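Local coordinates for post-proline cleaving enzyme (PDB 4HVT), which probably cleaves short peptides on the carboxyl side of proline, acting as a serine peptidase of the prolyl oligopeptidase family, at residues A[355-360]-A[403-408]; A[54-59]-A[695-700]; A[155-160]-A[180-185]; A[599-604]-A[653-658]. One frame throughout, in Å; residues are numbered along the deposited sequence. Where two conformers were deposited one is given.

In the fold
The four contacts sample a two-domain peptidase in which a beta-propeller faces an alpha/beta-hydrolase domain. Contacts 1 and 3 lie in the propeller, their centres about 31 Å apart; contact 1 joins successive sheets, whereas contact 3 extends one. Contact 2 brings a helix from the start of the chain onto one near its end, and contacts 1, 3 and 4 are all nested inside the long loop it closes. Contact 4 lies in the hydrolase domain close to a probable Ser566-His682-Asp649 triad and holds a bound ethanediol. Contact 3, with nearest atoms about 10 Å from contact 4, faces it across the domain interface; contact 1 is about 40 Å from contact 4, centre to centre.

Contact 1: A[355-360]-A[403-408]; sequences ISTTKD and SYEEEE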
# COMPACT_ATOMS: atom_id res chain seq x y z
N ILE A 355 15.70 -2.33 1.81
CA ILE A 355 16.85 -3.12 1.30
C ILE A 355 16.39 -3.93 0.08
O ILE A 355 15.27 -4.44 0.06
CB ILE A 355 17.33 -4.11 2.35
CG1 ILE A 355 18.09 -3.39 3.47
CG2 ILE A 355 18.20 -5.25 1.83
CD1 ILE A 355 19.53 -3.05 3.15
N SER A 356 17.25 -4.06 -0.94
CA SER A 356 16.95 -4.96 -2.05
C SER A 356 18.29 -5.60 -2.42
O SER A 356 19.34 -4.95 -2.30
CB SER A 356 16.33 -4.22 -3.23
OG SER A 356 15.63 -5.08 -4.10
N THR A 357 18.25 -6.84 -2.86
CA THR A 357 19.48 -7.59 -3.00
C THR A 357 19.62 -8.11 -4.43
O THR A 357 18.60 -8.49 -5.05
CB THR A 357 19.43 -8.80 -2.01
OG1 THR A 357 19.24 -8.29 -0.66
CG2 THR A 357 20.69 -9.53 -2.02
N THR A 358 20.87 -8.11 -4.93
CA THR A 358 21.27 -8.81 -6.15
C THR A 358 22.24 -9.91 -5.78
O THR A 358 22.60 -10.09 -4.59
CB THR A 358 21.85 -7.90 -7.22
OG1 THR A 358 23.19 -7.49 -6.83
CG2 THR A 358 20.96 -6.72 -7.48
N LYS A 359 22.67 -10.66 -6.78
CA LYS A 359 23.64 -11.75 -6.55
C LYS A 359 24.84 -11.31 -5.72
O LYS A 359 25.34 -12.06 -4.88
CB LYS A 359 24.14 -12.30 -7.89
CG LYS A 359 24.98 -13.57 -7.80
CD LYS A 359 25.56 -13.96 -9.15
CE LYS A 359 24.61 -14.72 -10.04
NZ LYS A 359 25.24 -15.17 -11.32
N ASP A 360 25.35 -10.11 -6.01
CA ASP A 360 26.59 -9.68 -5.39
C ASP A 360 26.54 -8.26 -4.79
O ASP A 360 27.55 -7.76 -4.35
CB ASP A 360 27.73 -9.81 -6.39
CG ASP A 360 27.57 -8.92 -7.57
OD1 ASP A 360 26.60 -8.15 -7.65
OD2 ASP A 360 28.44 -9.01 -8.47
N SER A 403 14.48 -6.76 -7.69
CA SER A 403 15.72 -7.56 -7.79
C SER A 403 15.58 -8.80 -6.95
O SER A 403 14.67 -8.88 -6.09
CB SER A 403 16.96 -6.79 -7.34
OG SER A 403 16.97 -6.60 -5.92
N TYR A 404 16.47 -9.73 -7.22
CA TYR A 404 16.58 -11.00 -6.45
C TYR A 404 18.03 -11.36 -6.28
O TYR A 404 18.87 -11.12 -7.16
CB TYR A 404 15.96 -12.17 -7.19
CG TYR A 404 14.53 -12.07 -7.60
CD1 TYR A 404 13.53 -12.43 -6.76
CD2 TYR A 404 14.21 -11.69 -8.89
CE1 TYR A 404 12.20 -12.39 -7.16
CE2 TYR A 404 12.90 -11.63 -9.30
CZ TYR A 404 11.91 -11.98 -8.45
OH TYR A 404 10.59 -11.93 -8.86
N GLU A 405 18.37 -11.94 -5.15
CA GLU A 405 19.75 -12.38 -4.96
C GLU A 405 20.13 -13.43 -6.01
O GLU A 405 21.31 -13.62 -6.25
CB GLU A 405 19.93 -12.93 -3.52
CG GLU A 405 21.37 -13.16 -3.13
CD GLU A 405 21.59 -13.40 -1.64
OE1 GLU A 405 20.64 -13.22 -0.84
OE2 GLU A 405 22.74 -13.80 -1.33
N GLU A 406 19.18 -14.12 -6.59
CA GLU A 406 19.50 -15.12 -7.62
C GLU A 406 20.05 -14.44 -8.90
O GLU A 406 20.79 -15.05 -9.65
CB GLU A 406 18.31 -15.98 -7.99
CG GLU A 406 18.74 -17.07 -8.96
CD GLU A 406 17.78 -18.20 -9.11
OE1 GLU A 406 16.87 -18.33 -8.27
OE2 GLU A 406 17.97 -18.96 -10.08
N GLU A 407 19.69 -13.18 -9.13
CA GLU A 407 19.98 -12.48 -10.37
C GLU A 407 21.08 -11.42 -10.18
O GLU A 407 21.05 -10.61 -9.23
CB GLU A 407 18.68 -11.79 -10.87
CG GLU A 407 17.58 -12.74 -11.26
CD GLU A 407 17.87 -13.52 -12.54
OE1 GLU A 407 18.70 -13.08 -13.38
OE2 GLU A 407 17.25 -14.57 -12.71
N GLU A 408 22.04 -11.37 -11.10
CA GLU A 408 23.02 -10.28 -11.16
C GLU A 408 22.40 -8.92 -11.59
O GLU A 408 22.84 -7.92 -11.11
CB GLU A 408 24.15 -10.62 -12.15
CG GLU A 408 24.99 -11.74 -11.57
CD GLU A 408 26.03 -12.30 -12.50
OE1 GLU A 408 25.81 -12.27 -13.73
OE2 GLU A 408 27.07 -12.79 -11.98
O HOH W 1 24.71 -6.76 -8.96
O HOH W 2 24.50 -14.19 -3.26
O HOH W 3 27.99 -12.15 -9.30
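Ser403 meets the end of strand 350-357 with a single hydroxyl: its OG donates to Thr357 O over 2.6 Å, from above the carbonyl plane, and lies 2.7 Å from Ser356 OG. This is the tight side of the contact, where the loop between the first two strands of one propeller blade is drawn onto the inner strand of the preceding blade. Beyond it a type I turn from Tyr404 to Glu407 packs against Thr358 and Lys359. Lys359 N donates to Glu407 O (2.9 Å), while Lys359 CA makes a CH contact with Glu405 O at 3.0 Å. Thr357 and Glu405 run side by side; with CG2 swung opposite the main-chain nitrogen (chi1 of OG1 -58°), the threonine methyl rests on Glu405 CB at 3.8 Å, and OG1 is turned to Ser297 O. Glu405 OE2 accepts from Lys299 N and from water 2, which also donates to Lys359 O.

The outer side is looser and wet. Water 1 ties Thr358 OG1, Asp360 OD1 and Glu408 O together, and water 3 links the Asp360 and Glu408 carboxylates. In one of two conformers Lys359, bent at chi3 (-82°), lies across Glu408, its NZ 3.1 Å from Glu408 OE2 in a tentative salt bridge. The chemistry implies two kinds of fastening between blades: direct bonds to backbone carbonyls along the close-packed side, and shared waters outside, to which the ion pair may add.

Contact 2: A[54-59]-A[695-700]; sequences QEYKQI and FINLYT
Tyr56 and Ile59, on helix 56-67, meet helix 688-706 in reversed order, the CA atoms of Tyr56 and Thr700 being 5.4 Å apart and those of Ile59 and Ile696 6.1 Å. With its CG anti to the backbone N (chi1 -178°), Tyr56 extends toward the other helix, where CE1 comes within 3.4 Å of Ile696 CG2. The Thr700 methyl, CG2, lies at the edge of the same ring, in its plane. Ile59 sets its CG2 branch against Thr700 OG1 (3.4 Å) and Ile696 O, and the same methyl touches Tyr699 CB at 3.9 Å.

That threonine hydroxyl is occupied within its own helix. It donates to Ile696 O over 2.6 Å, and Thr700 N reaches the same oxygen from the opposite face of the carbonyl plane. Beyond the ring, Tyr56 OH donates to water 4, which in turn donates to Asn697 OD1, while Asn697 ND2 binds Glu47 on helix 34-51.

As in other prolyl oligopeptidases, chain from the N-terminal end thus packs on the catalytic domain. With no direct hydrogen bond between the segments, the chemistry implies that adhesion rests on methyl and ring packing, supplemented by one water bridge.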
# COMPACT_ATOMS: atom_id res chain seq x y z
N GLN A 54 -20.89 19.97 -16.59
CA GLN A 54 -20.27 20.35 -17.85
C GLN A 54 -18.89 19.72 -17.99
O GLN A 54 -18.45 19.42 -19.11
CB GLN A 54 -20.19 21.91 -18.01
N GLU A 55 -18.21 19.46 -16.86
CA GLU A 55 -16.82 19.01 -16.92
C GLU A 55 -16.69 17.52 -17.22
O GLU A 55 -15.60 17.06 -17.54
CB GLU A 55 -16.10 19.34 -15.62
CG GLU A 55 -15.94 20.82 -15.30
CD GLU A 55 -17.14 21.48 -14.64
OE1 GLU A 55 -18.13 20.83 -14.33
OE2 GLU A 55 -17.14 22.73 -14.52
N TYR A 56 -17.77 16.76 -17.09
CA TYR A 56 -17.70 15.29 -17.14
C TYR A 56 -17.13 14.74 -18.48
O TYR A 56 -16.21 13.87 -18.48
CB TYR A 56 -19.07 14.69 -16.88
CG TYR A 56 -19.09 13.20 -16.86
CD1 TYR A 56 -18.81 12.53 -15.68
CD2 TYR A 56 -19.33 12.45 -18.01
CE1 TYR A 56 -18.79 11.16 -15.62
CE2 TYR A 56 -19.30 11.05 -17.95
CZ TYR A 56 -19.02 10.43 -16.76
OH TYR A 56 -19.01 9.05 -16.63
N LYS A 57 -17.66 15.23 -19.61
CA LYS A 57 -17.24 14.73 -20.91
C LYS A 57 -15.75 14.86 -21.07
O LYS A 57 -15.10 13.95 -21.55
CB LYS A 57 -17.93 15.49 -22.06
N GLN A 58 -15.20 16.02 -20.70
CA GLN A 58 -13.77 16.31 -20.89
C GLN A 58 -12.87 15.47 -19.95
O GLN A 58 -11.90 14.83 -20.37
CB GLN A 58 -13.51 17.80 -20.65
CG GLN A 58 -12.11 18.28 -21.00
CD GLN A 58 -11.62 17.89 -22.40
OE1 GLN A 58 -12.38 17.84 -23.37
NE2 GLN A 58 -10.32 17.67 -22.51
N ILE A 59 -13.21 15.50 -18.67
CA ILE A 59 -12.59 14.61 -17.64
C ILE A 59 -12.64 13.14 -18.10
O ILE A 59 -11.62 12.48 -18.13
CB ILE A 59 -13.28 14.75 -16.26
CG1 ILE A 59 -13.12 16.16 -15.65
CG2 ILE A 59 -12.75 13.72 -15.28
CD1 ILE A 59 -11.71 16.54 -15.23
N PHE A 695 -12.12 7.23 -11.05
CA PHE A 695 -11.37 8.48 -11.21
C PHE A 695 -12.03 9.54 -12.10
O PHE A 695 -11.86 10.72 -11.87
CB PHE A 695 -9.93 8.20 -11.63
CG PHE A 695 -9.13 7.65 -10.49
CD1 PHE A 695 -8.94 8.43 -9.33
CD2 PHE A 695 -8.74 6.35 -10.49
CE1 PHE A 695 -8.24 7.96 -8.25
CE2 PHE A 695 -8.00 5.86 -9.42
CZ PHE A 695 -7.78 6.65 -8.29
N ILE A 696 -12.82 9.11 -13.06
CA ILE A 696 -13.66 10.06 -13.79
C ILE A 696 -14.66 10.73 -12.86
O ILE A 696 -14.90 11.93 -12.94
CB ILE A 696 -14.40 9.38 -14.97
CG1 ILE A 696 -13.42 8.91 -16.06
CG2 ILE A 696 -15.47 10.28 -15.56
CD1 ILE A 696 -14.00 7.75 -16.85
N ASN A 697 -15.30 9.93 -12.01
CA ASN A 697 -16.26 10.47 -11.05
C ASN A 697 -15.59 11.42 -10.06
O ASN A 697 -16.07 12.56 -9.83
CB ASN A 697 -16.93 9.35 -10.33
CG ASN A 697 -17.97 8.65 -11.18
OD1 ASN A 697 -18.54 9.25 -12.11
ND2 ASN A 697 -18.25 7.36 -10.85
N LEU A 698 -14.44 10.99 -9.55
CA LEU A 698 -13.72 11.78 -8.57
C LEU A 698 -13.22 13.12 -9.12
O LEU A 698 -13.36 14.16 -8.46
CB LEU A 698 -12.55 10.95 -7.99
CG LEU A 698 -11.88 11.62 -6.79
CD1 LEU A 698 -11.57 10.68 -5.66
CD2 LEU A 698 -10.65 12.33 -7.31
N TYR A 699 -12.61 13.06 -10.30
CA TYR A 699 -12.05 14.28 -10.93
C TYR A 699 -13.14 15.19 -11.50
O TYR A 699 -12.96 16.39 -11.48
CB TYR A 699 -10.90 13.97 -11.91
CG TYR A 699 -9.63 13.76 -11.15
CD1 TYR A 699 -8.92 14.84 -10.62
CD2 TYR A 699 -9.14 12.51 -10.96
CE1 TYR A 699 -7.77 14.64 -9.90
CE2 TYR A 699 -7.99 12.30 -10.23
CZ TYR A 699 -7.31 13.36 -9.71
OH TYR A 699 -6.16 13.14 -8.99
N THR A 700 -14.29 14.63 -11.88
CA THR A 700 -15.40 15.46 -12.30
C THR A 700 -15.88 16.22 -11.07
O THR A 700 -16.08 17.44 -11.15
CB THR A 700 -16.51 14.63 -12.98
OG1 THR A 700 -15.97 13.97 -14.14
CG2 THR A 700 -17.68 15.54 -13.38
O HOH W 4 -19.44 7.74 -14.37

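Contact 3: A[155-160]-A[180-185]; sequences EMFFRE and GKLLEG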
# COMPACT_ATOMS: atom_id res chain seq x y z
N GLU A 155 -9.63 -11.58 1.11
CA GLU A 155 -9.62 -13.04 1.00
C GLU A 155 -9.08 -13.42 -0.34
O GLU A 155 -9.49 -12.86 -1.35
CB GLU A 155 -11.03 -13.57 1.09
CG GLU A 155 -11.61 -13.51 2.50
CD GLU A 155 -12.99 -14.12 2.59
OE1 GLU A 155 -13.85 -13.75 1.81
OE2 GLU A 155 -13.21 -14.98 3.51
N MET A 156 -8.20 -14.42 -0.35
CA MET A 156 -7.56 -14.86 -1.58
C MET A 156 -7.22 -16.36 -1.54
O MET A 156 -7.37 -17.02 -0.49
CB MET A 156 -6.33 -14.02 -1.86
CG MET A 156 -5.30 -13.96 -0.76
SD MET A 156 -3.89 -12.87 -1.21
CE MET A 156 -4.60 -11.34 -1.51
N PHE A 157 -6.84 -16.87 -2.70
CA PHE A 157 -6.51 -18.29 -2.90
C PHE A 157 -5.35 -18.31 -3.90
O PHE A 157 -4.71 -17.28 -4.13
CB PHE A 157 -7.73 -19.08 -3.40
CG PHE A 157 -8.35 -18.54 -4.61
CD1 PHE A 157 -9.18 -17.43 -4.55
CD2 PHE A 157 -8.09 -19.12 -5.86
CE1 PHE A 157 -9.74 -16.92 -5.69
CE2 PHE A 157 -8.68 -18.61 -7.00
CZ PHE A 157 -9.49 -17.51 -6.91
N PHE A 158 -5.01 -19.48 -4.41
CA PHE A 158 -3.92 -19.58 -5.38
C PHE A 158 -4.14 -20.81 -6.19
O PHE A 158 -4.92 -21.67 -5.82
CB PHE A 158 -2.56 -19.66 -4.70
CG PHE A 158 -2.50 -20.72 -3.62
CD1 PHE A 158 -2.11 -22.02 -3.94
CD2 PHE A 158 -2.75 -20.38 -2.34
CE1 PHE A 158 -2.09 -23.00 -2.95
CE2 PHE A 158 -2.73 -21.35 -1.34
CZ PHE A 158 -2.36 -22.65 -1.66
N ARG A 159 -3.44 -20.90 -7.33
CA ARG A 159 -3.45 -22.09 -8.14
C ARG A 159 -2.06 -22.31 -8.68
O ARG A 159 -1.39 -21.35 -9.13
CB ARG A 159 -4.39 -21.96 -9.33
CG ARG A 159 -5.83 -21.81 -8.98
CD ARG A 159 -6.63 -21.66 -10.26
NE ARG A 159 -6.61 -22.86 -11.08
CZ ARG A 159 -7.23 -22.97 -12.25
NH1 ARG A 159 -7.87 -21.92 -12.77
NH2 ARG A 159 -7.19 -24.10 -12.92
N GLU A 160 -1.60 -23.54 -8.68
CA GLU A 160 -0.28 -23.87 -9.23
C GLU A 160 -0.29 -23.90 -10.76
O GLU A 160 -1.24 -24.35 -11.37
CB GLU A 160 0.13 -25.25 -8.72
CG GLU A 160 1.61 -25.57 -8.95
CD GLU A 160 1.99 -26.97 -8.55
OE1 GLU A 160 1.13 -27.74 -8.04
OE2 GLU A 160 3.17 -27.31 -8.71
N GLY A 180 -14.29 -30.35 -3.68
CA GLY A 180 -14.00 -29.30 -4.64
C GLY A 180 -14.22 -27.90 -4.13
O GLY A 180 -13.97 -26.92 -4.87
N LYS A 181 -14.61 -27.77 -2.88
CA LYS A 181 -14.91 -26.43 -2.35
C LYS A 181 -13.62 -25.61 -2.17
O LYS A 181 -12.68 -26.02 -1.52
CB LYS A 181 -15.64 -26.60 -1.03
CG LYS A 181 -15.83 -25.34 -0.19
CD LYS A 181 -17.16 -24.70 -0.43
CE LYS A 181 -17.19 -23.24 0.09
NZ LYS A 181 -18.35 -22.58 -0.49
N LEU A 182 -13.60 -24.41 -2.71
CA LEU A 182 -12.44 -23.52 -2.62
C LEU A 182 -12.42 -22.75 -1.30
O LEU A 182 -13.44 -22.10 -0.90
CB LEU A 182 -12.51 -22.52 -3.76
CG LEU A 182 -11.32 -21.51 -3.87
CD1 LEU A 182 -10.03 -22.20 -4.25
CD2 LEU A 182 -11.59 -20.45 -4.90
N LEU A 183 -11.28 -22.84 -0.61
CA LEU A 183 -11.10 -22.19 0.65
C LEU A 183 -10.36 -20.86 0.42
O LEU A 183 -9.41 -20.81 -0.36
CB LEU A 183 -10.33 -23.09 1.57
CG LEU A 183 -11.00 -24.45 1.85
CD1 LEU A 183 -9.97 -25.33 2.52
CD2 LEU A 183 -12.22 -24.29 2.69
N GLU A 184 -10.85 -19.79 1.03
CA GLU A 184 -10.26 -18.46 0.91
C GLU A 184 -9.86 -17.95 2.26
O GLU A 184 -10.45 -18.33 3.26
CB GLU A 184 -11.25 -17.50 0.29
CG GLU A 184 -11.67 -17.86 -1.13
CD GLU A 184 -12.85 -17.02 -1.61
OE1 GLU A 184 -12.74 -15.79 -1.67
OE2 GLU A 184 -13.95 -17.58 -1.82
N GLY A 185 -8.86 -17.10 2.30
CA GLY A 185 -8.43 -16.50 3.56
C GLY A 185 -7.80 -15.15 3.30
O GLY A 185 -7.16 -14.98 2.26
O HOH W 5 -11.03 -14.24 -3.21
O HOH W 6 -11.60 -16.20 5.33
O HOH W 7 -6.84 -19.77 0.47
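Phe157 offers a ring face to Leu182, and one methyl settles almost exactly over its middle: CD2 stands 3.7 Å from the centroid, 8° off the ring normal. Both torsions matter for this CH-pi contact. Phe157 CG is tucked between its backbone N and carbonyl carbon (chi1 55°), while Leu182 extends CG away from its own N (chi1 -178°), bringing the two side chains together at about a right angle. The second methyl, CD1, lies 4.0 Å from both Phe157 CB and Phe157 CD2.

Glu155 and Glu184 likewise cross at about a right angle. Their OE1 atoms stay 4.2 Å apart, a like-charge approach that the ammonium of Lys153, salt-bridged to both, would be expected to offset. Water 5, at the edge of the Phe157 ring and in its plane, donates to Glu155 O and to Glu184 OE1. Met156 CG passes 3.7 Å from Gly185 O.

The backbones are joined by one antiparallel hydrogen-bonded pair: Met156 N donates to Gly185 O (2.9 Å), and Gly185 N returns a bond to Met156 O (3.2 Å). Strand 155-162 is flanked by strand 143-150, whose Phe150 meets both Phe157 and Leu182; along its other edge the short strands 167-168 and 185-186 add to this propeller sheet, while Gln650 of the hydrolase domain binds Glu155 N.

Contact 4: A[599-604]-A[653-658]; sequences KEFGAG and HPWHGR. With EDO (1,2-ethanediol), chain E.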
# COMPACT_ATOMS: atom_id res chain seq x y z
N LYS A 599 -13.82 -1.23 15.99
CA LYS A 599 -13.39 -2.61 16.26
C LYS A 599 -14.42 -3.65 15.79
O LYS A 599 -14.06 -4.81 15.62
CB LYS A 599 -13.11 -2.87 17.75
CG LYS A 599 -11.99 -2.03 18.35
CD LYS A 599 -11.63 -2.34 19.80
CE LYS A 599 -12.80 -2.32 20.81
NZ LYS A 599 -12.35 -2.70 22.19
N GLU A 600 -15.68 -3.24 15.65
CA GLU A 600 -16.76 -4.14 15.28
C GLU A 600 -16.82 -4.46 13.80
O GLU A 600 -17.61 -5.29 13.43
CB GLU A 600 -18.10 -3.52 15.70
CG GLU A 600 -18.24 -3.30 17.19
CD GLU A 600 -19.56 -2.59 17.47
OE1 GLU A 600 -20.62 -3.19 17.14
OE2 GLU A 600 -19.55 -1.46 18.02
N PHE A 601 -16.01 -3.81 12.97
CA PHE A 601 -16.18 -3.87 11.51
C PHE A 601 -14.87 -4.26 10.83
O PHE A 601 -13.80 -3.70 11.16
CB PHE A 601 -16.65 -2.52 10.97
CG PHE A 601 -18.04 -2.16 11.43
CD1 PHE A 601 -19.16 -2.71 10.81
CD2 PHE A 601 -18.23 -1.32 12.50
CE1 PHE A 601 -20.43 -2.40 11.25
CE2 PHE A 601 -19.51 -1.05 13.00
CZ PHE A 601 -20.61 -1.56 12.35
N GLY A 602 -14.94 -5.20 9.89
CA GLY A 602 -13.74 -5.56 9.11
C GLY A 602 -12.59 -6.01 10.01
O GLY A 602 -12.84 -6.71 11.01
N ALA A 603 -11.37 -5.54 9.69
CA ALA A 603 -10.15 -5.85 10.44
C ALA A 603 -9.90 -4.84 11.58
O ALA A 603 -8.78 -4.72 12.06
CB ALA A 603 -8.94 -5.87 9.51
N GLY A 604 -10.95 -4.19 12.08
CA GLY A 604 -10.79 -3.12 13.10
C GLY A 604 -9.98 -3.42 14.33
O GLY A 604 -9.29 -2.54 14.84
N HIS A 653 -14.59 -2.12 6.10
CA HIS A 653 -16.03 -2.38 5.99
C HIS A 653 -16.73 -1.13 5.42
O HIS A 653 -16.42 -0.03 5.77
CB HIS A 653 -16.63 -2.79 7.33
CG HIS A 653 -18.01 -3.39 7.23
ND1 HIS A 653 -19.15 -2.67 6.98
CD2 HIS A 653 -18.43 -4.66 7.45
CE1 HIS A 653 -20.20 -3.46 6.98
NE2 HIS A 653 -19.78 -4.68 7.29
N PRO A 654 -17.69 -1.33 4.53
CA PRO A 654 -18.41 -0.12 4.04
C PRO A 654 -19.27 0.68 5.02
O PRO A 654 -19.71 1.77 4.66
CB PRO A 654 -19.34 -0.68 2.96
CG PRO A 654 -19.55 -2.12 3.29
CD PRO A 654 -18.23 -2.55 3.92
N TRP A 655 -19.51 0.14 6.22
CA TRP A 655 -20.24 0.83 7.27
C TRP A 655 -19.77 2.29 7.42
O TRP A 655 -20.55 3.20 7.49
CB TRP A 655 -20.04 0.14 8.61
CG TRP A 655 -20.40 0.98 9.81
CD1 TRP A 655 -19.57 1.54 10.71
CD2 TRP A 655 -21.72 1.36 10.22
NE1 TRP A 655 -20.24 2.22 11.67
CE2 TRP A 655 -21.58 2.12 11.41
CE3 TRP A 655 -22.99 1.10 9.73
CZ2 TRP A 655 -22.66 2.64 12.10
CZ3 TRP A 655 -24.09 1.61 10.45
CH2 TRP A 655 -23.90 2.38 11.60
N HIS A 656 -18.46 2.49 7.39
CA HIS A 656 -17.93 3.83 7.66
C HIS A 656 -18.41 4.87 6.67
O HIS A 656 -18.82 5.97 7.06
CB HIS A 656 -16.39 3.84 7.75
CG HIS A 656 -15.85 2.93 8.80
ND1 HIS A 656 -15.76 3.31 10.12
CD2 HIS A 656 -15.36 1.66 8.74
CE1 HIS A 656 -15.23 2.31 10.83
NE2 HIS A 656 -15.02 1.30 10.02
N GLY A 657 -18.36 4.53 5.40
CA GLY A 657 -18.80 5.46 4.33
C GLY A 657 -20.33 5.60 4.36
O GLY A 657 -20.87 6.71 4.25
N ARG A 658 -21.00 4.47 4.55
CA ARG A 658 -22.45 4.44 4.55
C ARG A 658 -23.00 5.30 5.67
O ARG A 658 -23.87 6.15 5.43
CB ARG A 658 -22.94 3.03 4.76
CG ARG A 658 -22.92 2.19 3.53
CD ARG A 658 -23.03 0.73 3.90
NE ARG A 658 -23.11 -0.15 2.76
CZ ARG A 658 -23.33 -1.47 2.85
NH1 ARG A 658 -23.56 -2.05 4.03
NH2 ARG A 658 -23.37 -2.19 1.74
C1 EDO E . -16.32 -8.45 8.36
O1 EDO E . -15.92 -7.72 7.19
C2 EDO E . -17.47 -7.83 9.10
O2 EDO E . -17.10 -6.82 10.05
O HOH W 8 -13.39 -0.78 11.06
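An aromatic cluster of Phe601, His653 and Trp655 joins a loop of the alpha/beta-hydrolase domain to helix 655-664. Phe601 stands at its centre. One face of its ring lies on the five-membered ring of Trp655 as an offset stack, centroids 3.9 Å apart and planes at 6°, with Phe601 CE2 closing to 3.5 Å from Trp655 CD1. Toward His653 the same phenyl presents an edge: CD1 sits 3.7 Å above the middle of the imidazole, and the planes meet at 64° in a T-shaped pair. The indole NE1 donates to Asp594 OD2, which helps fix how the indole is turned.

His653 owes its orientation to a capping bond. Its CG points away from the main-chain nitrogen (chi1 -166°), and the imidazole curls back until ND1 accepts from Trp655 N at 2.9 Å, the donor lying in the ring plane. The bond secures the turn leading into the helix and, with it, the face offered to Phe601. In the hydrolase fold this region follows the strand 640-646, and the His653 side chain approaches, but does not contact, Ser566, His682 and Asp649, probably the catalytic triad.

Phe601 also opens a type II' turn ending at Gly604. Gly602 N, just inside the turn, donates to O2 of a bound ethanediol (2.7 Å), probably from the crystallisation liquor; the same O2 lies 3.6 Å from His653 CD2. On another side, water 8 sits between Phe601 O and His656 NE2, 2.8 Å from the latter, while His656 ND1 is engaged by Asp594 N.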